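UPF0403 protein yphP (Bacillus subtilis, PDB 3FHK) is a dithiol bacilliredoxin of the thioredoxin superfamily that removes bacillithiol from S-bacillithiolated proteins and also has disulfide isomerase activity. Local coordinates at residues 110-122 with 135-147. The protein carries 2 engineered substitutions. Sequence-based numbering, arbitrary orientation.
Sequences MALLKGKEVVHFI and IMKNLTAAFDAHC. With SO4 (sulfate ion), chain G.
The C-terminal β-hairpin and helix of a thioredoxin-like fold meet where His120 and Val119, paired with Leu112 in a classic beta bulge, face helix 135-146. His120 NE2 donates to Asn138 OD1 at 2.8 Å, in the carbonyl plane, though OD1 is tilted out of the imidazole plane; ring and amide are turned 77° apart. Chi1 of His120 (-172°) swings the ring away from its own backbone N and onto Ala142, whose CB lies over one face, 3.9 Å from the centroid, a CH-pi contact. ND1 of His120 donates to sulfate O1 (2.9 Å) and His146 NE2 to O4 (2.8 Å), so both imidazoles grip one anion, probably picked up during crystallisation. Val119 CG2 sits over a face of the His146 ring. A water links Asn138 ND2 to Phe121 O, a second tie to the edge strand. Below the polar pairs, Leu112 CD1 packs 3.7 Å from His146 CB, and Ile122 CD1 meets Leu139 CD2 at 3.7 Å. Leu139 also touches Met110 SD and Leu49 of the central strand 47-53. Strand 110-114 runs nearly parallel to the 135-146 segment (6°) and strand 120-122 antiparallel to it; hairpin plus helix form the terminal β-β-α unit characteristic of thioredoxin folds.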
# COMPACT_ATOMS: atom_id res chain seq x y z
N MET A 110 10.66 6.60 30.38
CA MET A 110 12.05 6.49 30.79
C MET A 110 12.16 5.99 32.24
O MET A 110 11.35 6.35 33.09
CB MET A 110 12.75 7.84 30.64
CG MET A 110 12.83 8.35 29.19
SD MET A 110 13.65 9.96 29.03
CE MET A 110 12.23 11.04 29.03
N ALA A 111 13.15 5.15 32.50
CA ALA A 111 13.46 4.77 33.87
C ALA A 111 14.93 4.98 34.20
O ALA A 111 15.81 4.63 33.41
CB ALA A 111 13.04 3.32 34.15
N LEU A 112 15.16 5.56 35.38
CA LEU A 112 16.47 5.61 36.01
C LEU A 112 16.55 4.42 36.96
O LEU A 112 15.73 4.28 37.88
CB LEU A 112 16.62 6.91 36.80
CG LEU A 112 17.97 7.65 36.77
CD1 LEU A 112 18.22 8.38 38.08
CD2 LEU A 112 19.14 6.72 36.47
N LEU A 113 17.54 3.56 36.74
CA LEU A 113 17.77 2.38 37.59
C LEU A 113 18.97 2.56 38.50
O LEU A 113 19.92 3.26 38.17
CB LEU A 113 18.08 1.16 36.72
CG LEU A 113 16.96 0.38 36.04
CD1 LEU A 113 15.74 1.23 35.79
CD2 LEU A 113 17.51 -0.20 34.74
N LYS A 114 18.91 1.91 39.66
CA LYS A 114 20.10 1.63 40.45
C LYS A 114 20.12 0.11 40.49
O LYS A 114 19.15 -0.51 40.91
CB LYS A 114 19.96 2.21 41.86
CG LYS A 114 21.08 1.84 42.82
CD LYS A 114 22.06 2.98 43.05
CE LYS A 114 23.04 3.13 41.90
NZ LYS A 114 24.04 4.22 42.13
N GLY A 115 21.21 -0.49 40.01
CA GLY A 115 21.18 -1.91 39.69
C GLY A 115 20.06 -2.15 38.69
O GLY A 115 19.99 -1.50 37.65
N LYS A 116 19.16 -3.07 39.01
CA LYS A 116 17.98 -3.28 38.16
C LYS A 116 16.69 -2.75 38.81
O LYS A 116 15.58 -3.06 38.37
CB LYS A 116 17.84 -4.75 37.76
CG LYS A 116 17.70 -5.71 38.92
CD LYS A 116 17.62 -7.15 38.44
CE LYS A 116 17.12 -8.07 39.56
NZ LYS A 116 16.85 -9.46 39.07
N GLU A 117 16.83 -1.94 39.85
CA GLU A 117 15.69 -1.35 40.54
C GLU A 117 15.42 0.07 40.04
O GLU A 117 16.34 0.88 39.95
CB GLU A 117 15.94 -1.32 42.05
CG GLU A 117 14.88 -0.51 42.80
CD GLU A 117 15.32 -0.11 44.21
OE1 GLU A 117 14.65 -0.54 45.18
OE2 GLU A 117 16.32 0.63 44.34
N VAL A 118 14.16 0.37 39.74
CA VAL A 118 13.78 1.73 39.35
C VAL A 118 13.88 2.69 40.54
O VAL A 118 13.34 2.41 41.60
CB VAL A 118 12.35 1.76 38.79
CG1 VAL A 118 11.93 3.20 38.45
CG2 VAL A 118 12.25 0.87 37.55
N VAL A 119 14.61 3.79 40.36
CA VAL A 119 14.65 4.82 41.40
C VAL A 119 13.99 6.11 40.91
O VAL A 119 13.74 7.03 41.69
CB VAL A 119 16.09 5.11 41.89
CG1 VAL A 119 16.69 3.88 42.57
CG2 VAL A 119 16.99 5.61 40.73
N HIS A 120 13.73 6.19 39.61
CA HIS A 120 12.95 7.30 39.09
C HIS A 120 12.31 6.92 37.76
O HIS A 120 12.95 6.33 36.91
CB HIS A 120 13.81 8.56 38.92
CG HIS A 120 13.01 9.77 38.56
ND1 HIS A 120 12.30 10.49 39.50
CD2 HIS A 120 12.79 10.38 37.37
CE1 HIS A 120 11.68 11.50 38.90
NE2 HIS A 120 11.96 11.45 37.61
N PHE A 121 11.04 7.26 37.61
CA PHE A 121 10.29 6.82 36.45
C PHE A 121 9.65 8.04 35.78
O PHE A 121 9.20 8.95 36.46
CB PHE A 121 9.23 5.79 36.87
CG PHE A 121 8.63 5.03 35.70
CD1 PHE A 121 7.35 5.31 35.25
CD2 PHE A 121 9.36 4.05 35.05
CE1 PHE A 121 6.82 4.63 34.17
CE2 PHE A 121 8.83 3.37 33.97
CZ PHE A 121 7.57 3.66 33.52
N ILE A 122 9.66 8.06 34.46
CA ILE A 122 9.01 9.12 33.71
C ILE A 122 8.04 8.51 32.72
O ILE A 122 8.44 8.11 31.63
CB ILE A 122 10.02 9.99 32.96
CG1 ILE A 122 11.09 10.52 33.92
CG2 ILE A 122 9.31 11.14 32.25
CD1 ILE A 122 12.23 11.22 33.22
N ILE A 135 11.18 18.56 30.75
CA ILE A 135 11.54 17.15 30.77
C ILE A 135 13.01 16.94 31.10
O ILE A 135 13.35 16.04 31.85
CB ILE A 135 11.16 16.45 29.45
CG1 ILE A 135 9.73 16.84 29.06
CG2 ILE A 135 11.29 14.94 29.58
CD1 ILE A 135 9.15 15.99 27.96
N MET A 136 13.87 17.78 30.55
CA MET A 136 15.29 17.68 30.86
C MET A 136 15.58 18.01 32.32
O MET A 136 16.42 17.37 32.96
CB MET A 136 16.12 18.56 29.92
CG MET A 136 16.95 17.78 28.91
SD MET A 136 17.88 18.89 27.87
CE MET A 136 16.53 19.95 27.36
N LYS A 137 14.86 19.00 32.85
CA LYS A 137 14.95 19.36 34.26
C LYS A 137 14.50 18.18 35.11
O LYS A 137 15.03 17.95 36.20
CB LYS A 137 14.09 20.59 34.55
CG LYS A 137 14.19 21.11 35.99
N ASN A 138 13.53 17.44 34.60
CA ASN A 138 13.05 16.23 35.26
C ASN A 138 14.19 15.21 35.33
O ASN A 138 14.52 14.72 36.41
CB ASN A 138 11.86 15.66 34.48
CG ASN A 138 11.21 14.48 35.18
OD1 ASN A 138 11.83 13.79 35.99
ND2 ASN A 138 9.94 14.23 34.86
N LEU A 139 14.78 14.90 34.18
CA LEU A 139 15.88 13.95 34.11
C LEU A 139 17.07 14.37 34.96
O LEU A 139 17.60 13.58 35.74
CB LEU A 139 16.34 13.78 32.66
CG LEU A 139 15.55 12.80 31.81
CD1 LEU A 139 15.91 12.93 30.34
CD2 LEU A 139 15.81 11.38 32.29
N THR A 140 17.50 15.62 34.80
CA THR A 140 18.73 16.08 35.45
C THR A 140 18.60 16.15 36.96
O THR A 140 19.55 15.85 37.68
CB THR A 140 19.22 17.45 34.87
OG1 THR A 140 18.22 18.45 35.09
CG2 THR A 140 19.50 17.33 33.40
N ALA A 141 17.43 16.55 37.45
CA ALA A 141 17.16 16.55 38.88
C ALA A 141 17.21 15.13 39.43
O ALA A 141 17.61 14.91 40.57
CB ALA A 141 15.82 17.19 39.17
N ALA A 142 16.80 14.17 38.60
CA ALA A 142 16.89 12.76 38.95
C ALA A 142 18.34 12.31 38.93
O ALA A 142 18.78 11.62 39.84
CB ALA A 142 16.04 11.91 38.01
N PHE A 143 19.10 12.70 37.90
CA PHE A 143 20.53 12.37 37.85
C PHE A 143 21.25 12.88 39.08
O PHE A 143 22.09 12.20 39.66
CB PHE A 143 21.21 12.95 36.60
CG PHE A 143 20.72 12.37 35.30
CD1 PHE A 143 21.05 12.97 34.09
CD2 PHE A 143 19.91 11.24 35.29
CE1 PHE A 143 20.61 12.45 32.89
CE2 PHE A 143 19.46 10.71 34.09
CZ PHE A 143 19.80 11.31 32.88
N ASP A 144 20.92 14.10 39.48
CA ASP A 144 21.56 14.70 40.64
C ASP A 144 21.17 13.99 41.93
O ASP A 144 21.98 13.85 42.84
CB ASP A 144 21.24 16.19 40.69
CG ASP A 144 21.85 16.96 39.51
OD1 ASP A 144 22.74 16.39 38.83
OD2 ASP A 144 21.45 18.12 39.27
N ALA A 145 19.94 13.52 42.00
CA ALA A 145 19.47 12.83 43.19
C ALA A 145 20.10 11.45 43.33
O ALA A 145 20.31 10.97 44.44
CB ALA A 145 17.95 12.73 43.18
N HIS A 146 20.41 10.81 42.20
CA HIS A 146 20.75 9.39 42.22
C HIS A 146 22.10 9.00 41.64
O HIS A 146 22.66 7.97 42.01
CB HIS A 146 19.64 8.59 41.54
CG HIS A 146 18.32 8.72 42.22
ND1 HIS A 146 18.05 8.10 43.43
CD2 HIS A 146 17.21 9.42 41.90
CE1 HIS A 146 16.82 8.41 43.81
NE2 HIS A 146 16.29 9.20 42.90
N CYS A 147 22.60 9.80 40.71
CA CYS A 147 23.83 9.45 40.01
C CYS A 147 25.04 10.04 40.71
O CYS A 147 24.91 10.64 41.78
CB CYS A 147 23.75 9.93 38.55
SG CYS A 147 22.39 9.18 37.63
OXT CYS A 147 26.17 9.94 40.22
S SO4 G . 12.71 10.84 42.85
O1 SO4 G . 11.65 9.99 42.32
O2 SO4 G . 12.29 12.24 42.70
O3 SO4 G . 12.93 10.57 44.27
O4 SO4 G . 13.95 10.59 42.13
O HOH W 1 8.57 11.91 36.43